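Local structure of KLLA0E08119p (Kluyveromyces lactis, 3VA7) at residues Y296-F304 with F315-Q323; A85-I96 with F113-C124. The protein probably carboxylates urea with bicarbonate and ATP through a biotin carrier, as the urea carboxylase part of a longer bifunctional enzyme. One frame throughout, in Å; residues are numbered along the deposited sequence.

Contact 1 (Y296-F304 with F315-Q323); sequences YKCAGTVEF and FLEVNARLQ. With GOL (glycerol), chain F.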
loop_
_atom_site.group_PDB
_atom_site.type_symbol
_atom_site.label_atom_id
_atom_site.label_comp_id
_atom_site.label_asym_id
_atom_site.label_seq_id
_atom_site.Cartn_x
_atom_site.Cartn_y
_atom_site.Cartn_z
ATOM N N TYR A 296 -1.649 17.745 49.061
ATOM C CA TYR A 296 -1.607 17.124 47.745
ATOM C C TYR A 296 -0.252 16.418 47.442
ATOM O O TYR A 296 0.817 16.926 47.795
ATOM C CB TYR A 296 -1.958 18.130 46.664
ATOM C CG TYR A 296 -2.288 17.471 45.337
ATOM C CD1 TYR A 296 -3.619 17.300 44.939
ATOM C CD2 TYR A 296 -1.255 17.055 44.453
ATOM C CE1 TYR A 296 -3.925 16.714 43.718
ATOM C CE2 TYR A 296 -1.547 16.483 43.224
ATOM C CZ TYR A 296 -2.887 16.312 42.860
ATOM O OH TYR A 296 -3.196 15.729 41.654
ATOM N N LYS A 297 -0.361 15.236 46.820
ATOM C CA LYS A 297 0.771 14.425 46.404
ATOM C C LYS A 297 0.917 14.211 44.870
ATOM O O LYS A 297 -0.044 13.726 44.177
ATOM C CB LYS A 297 0.737 13.078 47.099
ATOM C CG LYS A 297 2.102 12.578 47.264
ATOM C CD LYS A 297 2.146 11.256 47.940
ATOM C CE LYS A 297 3.445 11.236 48.795
ATOM N NZ LYS A 297 3.654 9.941 49.517
ATOM N N CYS A 298 2.154 14.512 44.405
ATOM C CA CYS A 298 2.612 14.440 43.019
ATOM C C CYS A 298 2.082 15.598 42.196
ATOM O O CYS A 298 2.131 16.733 42.662
ATOM C CB CYS A 298 2.314 13.073 42.338
ATOM S SG CYS A 298 3.093 11.624 43.128
ATOM N N ALA A 299 1.574 15.342 40.991
ATOM C CA ALA A 299 1.302 16.448 40.063
ATOM C C ALA A 299 -0.180 16.713 39.922
ATOM O O ALA A 299 -0.983 15.806 39.730
ATOM C CB ALA A 299 1.950 16.195 38.634
ATOM N N GLY A 300 -0.547 17.973 39.975
ATOM C CA GLY A 300 -1.910 18.305 39.701
ATOM C C GLY A 300 -1.973 19.653 39.027
ATOM O O GLY A 300 -1.019 20.446 39.128
ATOM N N THR A 301 -3.114 19.914 38.382
ATOM C CA THR A 301 -3.342 21.177 37.712
ATOM C C THR A 301 -4.585 21.884 38.190
ATOM O O THR A 301 -5.689 21.299 38.298
ATOM C CB THR A 301 -3.457 20.992 36.174
ATOM O OG1 THR A 301 -2.264 20.335 35.685
ATOM C CG2 THR A 301 -3.682 22.354 35.458
ATOM N N VAL A 302 -4.396 23.170 38.444
ATOM C CA VAL A 302 -5.480 23.989 38.845
ATOM C C VAL A 302 -5.849 24.809 37.643
ATOM O O VAL A 302 -5.083 25.669 37.233
ATOM C CB VAL A 302 -5.080 24.904 40.005
ATOM C CG1 VAL A 302 -6.322 25.605 40.534
ATOM C CG2 VAL A 302 -4.385 24.101 41.135
ATOM N N GLU A 303 -7.011 24.525 37.077
ATOM C CA GLU A 303 -7.517 25.307 35.964
ATOM C C GLU A 303 -8.347 26.513 36.440
ATOM O O GLU A 303 -9.168 26.422 37.372
ATOM C CB GLU A 303 -8.375 24.447 35.014
ATOM C CG GLU A 303 -7.872 23.034 34.763
ATOM C CD GLU A 303 -8.444 22.410 33.503
ATOM O OE1 GLU A 303 -9.670 22.535 33.264
ATOM O OE2 GLU A 303 -7.665 21.788 32.736
ATOM N N PHE A 304 -8.134 27.630 35.764
ATOM C CA PHE A 304 -8.913 28.837 35.956
ATOM C C PHE A 304 -9.509 29.347 34.623
ATOM O O PHE A 304 -8.950 29.123 33.550
ATOM C CB PHE A 304 -8.011 29.934 36.477
ATOM C CG PHE A 304 -7.277 29.589 37.719
ATOM C CD1 PHE A 304 -7.944 29.557 38.963
ATOM C CD2 PHE A 304 -5.906 29.364 37.676
ATOM C CE1 PHE A 304 -7.254 29.282 40.142
ATOM C CE2 PHE A 304 -5.192 29.073 38.849
ATOM C CZ PHE A 304 -5.865 29.035 40.085
ATOM N N PHE A 315 -11.594 30.010 39.708
ATOM C CA PHE A 315 -11.491 28.555 39.838
ATOM C C PHE A 315 -12.423 27.856 38.874
ATOM O O PHE A 315 -13.569 28.254 38.723
ATOM C CB PHE A 315 -11.805 28.112 41.257
ATOM C CG PHE A 315 -11.707 26.616 41.469
ATOM C CD1 PHE A 315 -10.469 25.983 41.536
ATOM C CD2 PHE A 315 -12.856 25.843 41.614
ATOM C CE1 PHE A 315 -10.387 24.605 41.731
ATOM C CE2 PHE A 315 -12.787 24.456 41.826
ATOM C CZ PHE A 315 -11.552 23.840 41.887
ATOM N N LEU A 316 -11.904 26.833 38.203
ATOM C CA LEU A 316 -12.695 26.011 37.335
ATOM C C LEU A 316 -12.665 24.577 37.881
ATOM O O LEU A 316 -13.711 24.034 38.197
ATOM C CB LEU A 316 -12.191 26.147 35.901
ATOM C CG LEU A 316 -12.831 25.372 34.735
ATOM C CD1 LEU A 316 -14.246 25.808 34.380
ATOM C CD2 LEU A 316 -11.912 25.421 33.454
ATOM N N GLU A 317 -11.472 23.990 38.054
ATOM C CA GLU A 317 -11.319 22.579 38.544
ATOM C C GLU A 317 -9.867 22.224 38.783
ATOM O O GLU A 317 -8.967 22.894 38.278
ATOM C CB GLU A 317 -11.935 21.532 37.593
ATOM C CG GLU A 317 -11.346 21.523 36.193
ATOM C CD GLU A 317 -12.010 20.543 35.196
ATOM O OE1 GLU A 317 -12.115 20.928 33.991
ATOM O OE2 GLU A 317 -12.387 19.408 35.596
ATOM N N VAL A 318 -9.643 21.181 39.567
ATOM C CA VAL A 318 -8.321 20.597 39.673
ATOM C C VAL A 318 -8.328 19.275 38.923
ATOM O O VAL A 318 -9.227 18.472 39.130
ATOM C CB VAL A 318 -7.895 20.362 41.123
ATOM C CG1 VAL A 318 -6.465 19.811 41.173
ATOM C CG2 VAL A 318 -7.941 21.661 41.884
ATOM N N ASN A 319 -7.366 19.076 38.015
ATOM C CA ASN A 319 -7.092 17.741 37.480
ATOM C C ASN A 319 -6.080 17.065 38.385
ATOM O O ASN A 319 -4.961 17.563 38.571
ATOM C CB ASN A 319 -6.580 17.769 36.035
ATOM C CG ASN A 319 -7.430 18.636 35.133
ATOM O OD1 ASN A 319 -6.895 19.456 34.410
ATOM N ND2 ASN A 319 -8.764 18.475 35.180
ATOM N N ALA A 320 -6.484 15.929 38.946
ATOM C CA ALA A 320 -5.728 15.267 39.993
ATOM C C ALA A 320 -4.763 14.250 39.369
ATOM O O ALA A 320 -4.784 13.061 39.697
ATOM C CB ALA A 320 -6.698 14.596 40.989
ATOM N N ARG A 321 -3.910 14.738 38.466
ATOM C CA ARG A 321 -3.091 13.887 37.627
ATOM C C ARG A 321 -2.171 14.714 36.809
ATOM O O ARG A 321 -2.324 15.906 36.748
ATOM C CB ARG A 321 -3.988 13.121 36.671
ATOM C CG ARG A 321 -4.950 13.993 35.849
ATOM C CD ARG A 321 -5.670 13.091 34.806
ATOM N NE ARG A 321 -6.731 13.788 34.067
ATOM C CZ ARG A 321 -6.499 14.691 33.115
ATOM N NH1 ARG A 321 -5.239 15.043 32.805
ATOM N NH2 ARG A 321 -7.520 15.259 32.475
ATOM N N LEU A 322 -1.233 14.086 36.128
ATOM C CA LEU A 322 -0.471 14.787 35.110
ATOM C C LEU A 322 -1.381 15.083 33.915
ATOM O O LEU A 322 -2.409 14.442 33.732
ATOM C CB LEU A 322 0.717 13.936 34.672
ATOM C CG LEU A 322 1.800 14.583 33.813
ATOM C CD1 LEU A 322 2.683 15.592 34.563
ATOM C CD2 LEU A 322 2.654 13.496 33.189
ATOM N N GLN A 323 -1.013 16.044 33.094
ATOM C CA GLN A 323 -1.839 16.401 31.931
ATOM C C GLN A 323 -1.113 16.262 30.587
ATOM O O GLN A 323 0.144 16.416 30.532
ATOM C CB GLN A 323 -2.318 17.843 32.054
ATOM C CG GLN A 323 -3.509 18.079 32.961
ATOM C CD GLN A 323 -3.829 19.545 32.989
ATOM O OE1 GLN A 323 -2.989 20.332 33.375
ATOM N NE2 GLN A 323 -4.992 19.930 32.531
HETATM C C1 GOL F . -0.250 12.449 38.979
HETATM O O1 GOL F . 0.188 13.312 40.041
HETATM C C2 GOL F . -1.083 11.189 39.334
HETATM O O2 GOL F . -0.524 10.075 38.717
HETATM C C3 GOL F . -2.530 11.179 38.811
HETATM O O3 GOL F . -3.501 10.672 39.720
HETATM O O HOH W 1 -0.782 17.916 36.285
#
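Thr301 and Asn319 form a hydrogen-bonded antiparallel pair. Thr301 N gives a bond of 3.0 Å to Asn319 O. Asn319 N returns one of 2.8 Å to Thr301 O. Two residues along, Glu303 N donates to Glu317 O at 2.8 Å. Glu303 O then takes two donors. Leu316 N reaches it at 2.9 Å, and Glu317 N adds a weak bond. Leu316 and Glu317 thus both face Glu303, which makes a classic beta bulge. The strand segments run antiparallel, at 171°.

The side chains of Glu303 and Glu317 lie side by side and point the same way, on the sheet face that also carries Thr301 and Asn319. Their carboxylate planes are 87° apart, and Glu303 OE1 is 3.0 Å from Glu317 OE1. Glu317 gets there with CG between its backbone N and carbonyl carbon (chi1 60°) and the rest of its chain extended. Such an acidic patch is consistent with the metal-ATP site of ATP-grasp enzymes.

Beyond the strand, the chain bends through an inverse gamma turn centred on Ala320. Tyr296 OH lies against Ala320 CA and donates to Ala299 O at 2.9 Å, from above the carbonyl plane. A water bridges Thr301 OG1 and Arg321 O, donating to both. A glycerol, probably from the crystallisation liquor, accepts from Ala299 N through its O1 at 2.6 Å.

On the other face, Val302 CG2 packs on Val318 CG2 at 4.4 Å. The Phe315 ring offers its edge to Val302 CG1. Helix 277-293 covers this face through Ser287 and Leu290. Ala299 and Leu322 both touch Met341 of helix 337-345. The far edge of strand 299-307 pairs with strand 235-244, so it lies between that strand and its hairpin partner, 312-319.

Contact 2 (A85-I96 with F113-C124); sequences AAETYLDIDKII and FLSENADFSDRC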
loop_
_atom_site.group_PDB
_atom_site.type_symbol
_atom_site.label_atom_id
_atom_site.label_comp_id
_atom_site.label_asym_id
_atom_site.label_seq_id
_atom_site.Cartn_x
_atom_site.Cartn_y
_atom_site.Cartn_z
ATOM N N ALA A 85 -11.401 -0.506 25.963
ATOM C CA ALA A 85 -10.943 0.186 27.154
ATOM C C ALA A 85 -11.404 -0.512 28.446
ATOM O O ALA A 85 -10.635 -0.660 29.382
ATOM C CB ALA A 85 -11.414 1.662 27.128
ATOM N N ALA A 86 -12.665 -0.937 28.498
ATOM C CA ALA A 86 -13.210 -1.530 29.725
ATOM C C ALA A 86 -12.650 -2.928 30.000
ATOM O O ALA A 86 -12.393 -3.297 31.142
ATOM C CB ALA A 86 -14.713 -1.536 29.672
ATOM N N GLU A 87 -12.440 -3.679 28.921
ATOM C CA GLU A 87 -11.923 -5.062 28.963
ATOM C C GLU A 87 -10.485 -5.168 29.476
ATOM O O GLU A 87 -10.065 -6.226 29.956
ATOM C CB GLU A 87 -11.963 -5.620 27.545
ATOM C CG GLU A 87 -12.667 -6.945 27.376
ATOM C CD GLU A 87 -13.637 -6.910 26.195
ATOM O OE1 GLU A 87 -13.271 -6.380 25.102
ATOM O OE2 GLU A 87 -14.782 -7.398 26.384
ATOM N N THR A 88 -9.743 -4.064 29.348
ATOM C CA THR A 88 -8.281 -4.048 29.541
ATOM C C THR A 88 -7.725 -2.904 30.431
ATOM O O THR A 88 -7.577 -3.066 31.652
ATOM C CB THR A 88 -7.547 -4.073 28.174
ATOM O OG1 THR A 88 -8.116 -3.083 27.306
ATOM C CG2 THR A 88 -7.620 -5.475 27.499
ATOM N N TYR A 89 -7.415 -1.751 29.847
ATOM C CA TYR A 89 -6.786 -0.664 30.618
ATOM C C TYR A 89 -7.538 -0.248 31.902
ATOM O O TYR A 89 -6.899 0.129 32.901
ATOM C CB TYR A 89 -6.458 0.521 29.706
ATOM C CG TYR A 89 -5.479 0.117 28.609
ATOM C CD1 TYR A 89 -5.896 -0.066 27.294
ATOM C CD2 TYR A 89 -4.136 -0.150 28.913
ATOM C CE1 TYR A 89 -5.010 -0.471 26.307
ATOM C CE2 TYR A 89 -3.235 -0.545 27.931
ATOM C CZ TYR A 89 -3.680 -0.705 26.635
ATOM O OH TYR A 89 -2.776 -1.098 25.686
ATOM N N LEU A 90 -8.877 -0.378 31.879
ATOM C CA LEU A 90 -9.766 0.049 32.974
ATOM C C LEU A 90 -10.030 -1.002 34.048
ATOM O O LEU A 90 -10.638 -0.702 35.075
ATOM C CB LEU A 90 -11.110 0.497 32.410
ATOM C CG LEU A 90 -11.085 1.783 31.612
ATOM C CD1 LEU A 90 -12.319 1.895 30.743
ATOM C CD2 LEU A 90 -10.894 2.983 32.554
ATOM N N ASP A 91 -9.580 -2.230 33.806
ATOM C CA ASP A 91 -9.897 -3.367 34.671
ATOM C C ASP A 91 -8.848 -3.403 35.737
ATOM O O ASP A 91 -7.742 -3.910 35.518
ATOM C CB ASP A 91 -9.928 -4.696 33.864
ATOM C CG ASP A 91 -10.464 -5.904 34.688
ATOM O OD1 ASP A 91 -11.600 -6.344 34.417
ATOM O OD2 ASP A 91 -9.752 -6.423 35.582
ATOM N N ILE A 92 -9.201 -2.842 36.890
ATOM C CA ILE A 92 -8.286 -2.737 38.016
ATOM C C ILE A 92 -7.671 -4.091 38.363
ATOM O O ILE A 92 -6.500 -4.181 38.761
ATOM C CB ILE A 92 -8.993 -2.145 39.246
ATOM C CG1 ILE A 92 -9.508 -0.722 38.929
ATOM C CG2 ILE A 92 -8.095 -2.215 40.486
ATOM C CD1 ILE A 92 -10.288 -0.019 40.063
ATOM N N ASP A 93 -8.461 -5.148 38.209
ATOM C CA ASP A 93 -8.034 -6.440 38.736
ATOM C C ASP A 93 -6.829 -6.938 37.975
ATOM O O ASP A 93 -5.807 -7.333 38.576
ATOM C CB ASP A 93 -9.203 -7.455 38.826
ATOM C CG ASP A 93 -9.778 -7.533 40.258
ATOM O OD1 ASP A 93 -9.656 -6.516 41.014
ATOM O OD2 ASP A 93 -10.305 -8.606 40.650
ATOM N N LYS A 94 -6.975 -6.864 36.650
ATOM C CA LYS A 94 -5.949 -7.204 35.694
ATOM C C LYS A 94 -4.673 -6.391 35.938
ATOM O O LYS A 94 -3.585 -6.991 36.097
ATOM C CB LYS A 94 -6.482 -6.991 34.282
ATOM C CG LYS A 94 -7.460 -8.084 33.793
ATOM C CD LYS A 94 -8.079 -7.717 32.460
ATOM C CE LYS A 94 -8.397 -8.989 31.644
ATOM N NZ LYS A 94 -8.858 -8.739 30.254
ATOM N N ILE A 95 -4.811 -5.054 36.042
ATOM C CA ILE A 95 -3.667 -4.116 36.270
ATOM C C ILE A 95 -2.866 -4.508 37.492
ATOM O O ILE A 95 -1.638 -4.665 37.432
ATOM C CB ILE A 95 -4.090 -2.584 36.363
ATOM C CG1 ILE A 95 -4.650 -2.025 35.041
ATOM C CG2 ILE A 95 -2.943 -1.707 36.872
ATOM C CD1 ILE A 95 -4.040 -2.588 33.726
ATOM N N ILE A 96 -3.570 -4.686 38.597
ATOM C CA ILE A 96 -2.923 -4.945 39.864
ATOM C C ILE A 96 -2.241 -6.323 39.847
ATOM O O ILE A 96 -1.140 -6.498 40.392
ATOM C CB ILE A 96 -3.950 -4.793 41.002
ATOM C CG1 ILE A 96 -3.415 -3.846 42.081
ATOM C CG2 ILE A 96 -4.291 -6.143 41.602
ATOM C CD1 ILE A 96 -3.601 -2.384 41.767
ATOM N N PHE A 113 -7.948 6.851 31.694
ATOM C CA PHE A 113 -7.970 5.520 32.352
ATOM C C PHE A 113 -8.059 5.590 33.864
ATOM O O PHE A 113 -8.866 6.343 34.390
ATOM C CB PHE A 113 -6.823 4.607 31.853
ATOM C CG PHE A 113 -6.830 4.413 30.342
ATOM C CD1 PHE A 113 -7.894 3.749 29.705
ATOM C CD2 PHE A 113 -5.792 4.916 29.544
ATOM C CE1 PHE A 113 -7.913 3.570 28.299
ATOM C CE2 PHE A 113 -5.806 4.746 28.120
ATOM C CZ PHE A 113 -6.865 4.073 27.504
ATOM N N LEU A 114 -7.250 4.819 34.567
ATOM C CA LEU A 114 -7.432 4.717 35.999
ATOM C C LEU A 114 -6.819 5.920 36.741
ATOM O O LEU A 114 -6.680 5.938 37.969
ATOM C CB LEU A 114 -6.897 3.372 36.496
ATOM C CG LEU A 114 -7.624 2.166 35.863
ATOM C CD1 LEU A 114 -7.066 0.854 36.373
ATOM C CD2 LEU A 114 -9.182 2.212 36.046
ATOM N N SER A 115 -6.474 6.939 35.972
ATOM C CA SER A 115 -5.658 8.034 36.435
ATOM C C SER A 115 -6.262 8.792 37.627
ATOM O O SER A 115 -5.630 8.928 38.649
ATOM C CB SER A 115 -5.467 8.973 35.271
ATOM O OG SER A 115 -4.431 9.826 35.608
ATOM N N GLU A 116 -7.492 9.270 37.464
ATOM C CA GLU A 116 -8.262 9.943 38.496
ATOM C C GLU A 116 -9.355 9.085 39.127
ATOM O O GLU A 116 -10.394 9.596 39.522
ATOM C CB GLU A 116 -8.957 11.101 37.852
ATOM C CG GLU A 116 -7.996 12.146 37.438
ATOM C CD GLU A 116 -8.709 13.279 36.824
ATOM O OE1 GLU A 116 -9.251 13.045 35.715
ATOM O OE2 GLU A 116 -8.738 14.361 37.460
ATOM N N ASN A 117 -9.095 7.786 39.212
ATOM C CA ASN A 117 -9.977 6.805 39.810
ATOM C C ASN A 117 -9.494 6.416 41.202
ATOM O O ASN A 117 -8.482 5.737 41.362
ATOM C CB ASN A 117 -10.034 5.597 38.884
ATOM C CG ASN A 117 -10.884 4.478 39.411
ATOM O OD1 ASN A 117 -10.865 4.112 40.607
ATOM N ND2 ASN A 117 -11.600 3.878 38.504
ATOM N N ALA A 118 -10.248 6.826 42.209
ATOM C CA ALA A 118 -9.817 6.712 43.592
ATOM C C ALA A 118 -9.937 5.311 44.171
ATOM O O ALA A 118 -9.191 4.979 45.116
ATOM C CB ALA A 118 -10.584 7.707 44.469
ATOM N N ASP A 119 -10.871 4.496 43.667
ATOM C CA ASP A 119 -10.888 3.095 44.121
ATOM C C ASP A 119 -9.526 2.506 43.776
ATOM O O ASP A 119 -8.831 1.908 44.635
ATOM C CB ASP A 119 -12.001 2.262 43.454
ATOM C CG ASP A 119 -13.436 2.713 43.855
ATOM O OD1 ASP A 119 -14.345 2.535 43.009
ATOM O OD2 ASP A 119 -13.636 3.232 44.990
ATOM N N PHE A 120 -9.130 2.733 42.512
ATOM C CA PHE A 120 -7.816 2.328 42.042
ATOM C C PHE A 120 -6.674 2.882 42.890
ATOM O O PHE A 120 -5.826 2.126 43.341
ATOM C CB PHE A 120 -7.617 2.660 40.563
ATOM C CG PHE A 120 -6.290 2.205 40.027
ATOM C CD1 PHE A 120 -5.378 3.120 39.522
ATOM C CD2 PHE A 120 -5.940 0.851 40.058
ATOM C CE1 PHE A 120 -4.167 2.685 39.023
ATOM C CE2 PHE A 120 -4.712 0.409 39.555
ATOM C CZ PHE A 120 -3.835 1.321 39.041
ATOM N N SER A 121 -6.650 4.178 43.157
ATOM C CA SER A 121 -5.567 4.658 44.017
ATOM C C SER A 121 -5.530 3.879 45.344
ATOM O O SER A 121 -4.458 3.468 45.791
ATOM C CB SER A 121 -5.623 6.151 44.244
ATOM O OG SER A 121 -4.587 6.510 45.120
ATOM N N ASP A 122 -6.723 3.653 45.914
ATOM C CA ASP A 122 -6.917 2.915 47.170
ATOM C C ASP A 122 -6.542 1.408 47.083
ATOM O O ASP A 122 -5.871 0.900 47.998
ATOM C CB ASP A 122 -8.368 3.093 47.710
ATOM C CG ASP A 122 -8.656 4.509 48.293
ATOM O OD1 ASP A 122 -7.773 5.163 48.903
ATOM O OD2 ASP A 122 -9.809 4.965 48.154
ATOM N N ARG A 123 -6.957 0.716 46.002
ATOM C CA ARG A 123 -6.485 -0.659 45.697
ATOM C C ARG A 123 -4.962 -0.776 45.704
ATOM O O ARG A 123 -4.416 -1.736 46.276
ATOM C CB ARG A 123 -7.006 -1.187 44.341
ATOM C CG ARG A 123 -8.083 -2.307 44.399
ATOM C CD ARG A 123 -7.734 -3.453 45.420
ATOM N NE ARG A 123 -7.203 -4.719 44.872
ATOM C CZ ARG A 123 -7.661 -5.384 43.795
ATOM N NH1 ARG A 123 -8.695 -4.934 43.088
ATOM N NH2 ARG A 123 -7.066 -6.525 43.422
ATOM N N CYS A 124 -4.270 0.174 45.057
ATOM C CA CYS A 124 -2.791 0.180 45.104
ATOM C C CYS A 124 -2.356 0.214 46.524
ATOM O O CYS A 124 -1.575 -0.627 46.942
ATOM C CB CYS A 124 -2.123 1.356 44.352
ATOM S SG CYS A 124 -2.350 1.232 42.594
#
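Asp93 and Arg123 form a salt bridge between the two helices. Arg123 NH1 donates to Asp93 OD1 at 2.8 Å, with a nearly straight N-H...O angle of 173°. OD1 lies in the guanidinium plane, but the carboxylate is turned 79° against it. The arginine chain bends at chi2 and chi3, which carries its guanidinium to Asp93 and leaves NH1 3.8 Å from Ile92 CG2. Ile96 CG2 meets the NH2 end. Arg123 NE has a second acidic partner in Glu127.

Below this bridge the contact is apolar. Phe120 is held on three sides. Leu114 CD1 sits over the centre of one ring face, and Cys124 SG covers the opposite face nearer the rim. Ile92 CG2 comes to the ring edge, 3.8 Å from Phe120 CD2. Ile95 CG2 and Ile96 CD1 reach the outer end of the ring obliquely, Ile96 CD1 at 3.7 Å from Phe120 CE2.

The loops ahead of the helices meet too. Tyr89 CB lies over one face of the Phe113 ring, 3.8 Å from its centroid, in a CH-pi contact. Ala85 CB and Leu90 CG line the edge of the same ring. Tyr89 OH instead bonds to Asp65 and Ser62.

Both helices are N-capped. Asp91 OD2 accepts from Lys94 N, and Asn117 OD1 accepts from Phe120 N at 2.9 Å. The helices run at 33° to each other and pack on Ile107 of strand 106-108. Neighbouring helices flanking a five-stranded parallel sheet mark the Rossmann-like N-terminal domain of biotin carboxylases.

The centres of contacts 1 and 2 are 19 Å apart, yet the two touch through Glu116. Its OE1 forms a salt bridge with Arg321 NE at 3.1 Å. Its OE2 probably accepts a hydrogen bond from Ala320 N, also at 3.1 Å. Ser115 OG packs on Arg321 CB at 3.5 Å. The loop before helix 118-125 thus holds the turn after strand 312-319, joining the N-terminal domain to the ATP-grasp part of the biotin carboxylase. The O3 hydroxyl of the glycerol lies within reach of both Ala320 O and Ser115 O, so it spans the two contacts. The biotin and urea pockets belong to other residues, mostly of the carboxyltransferase domain.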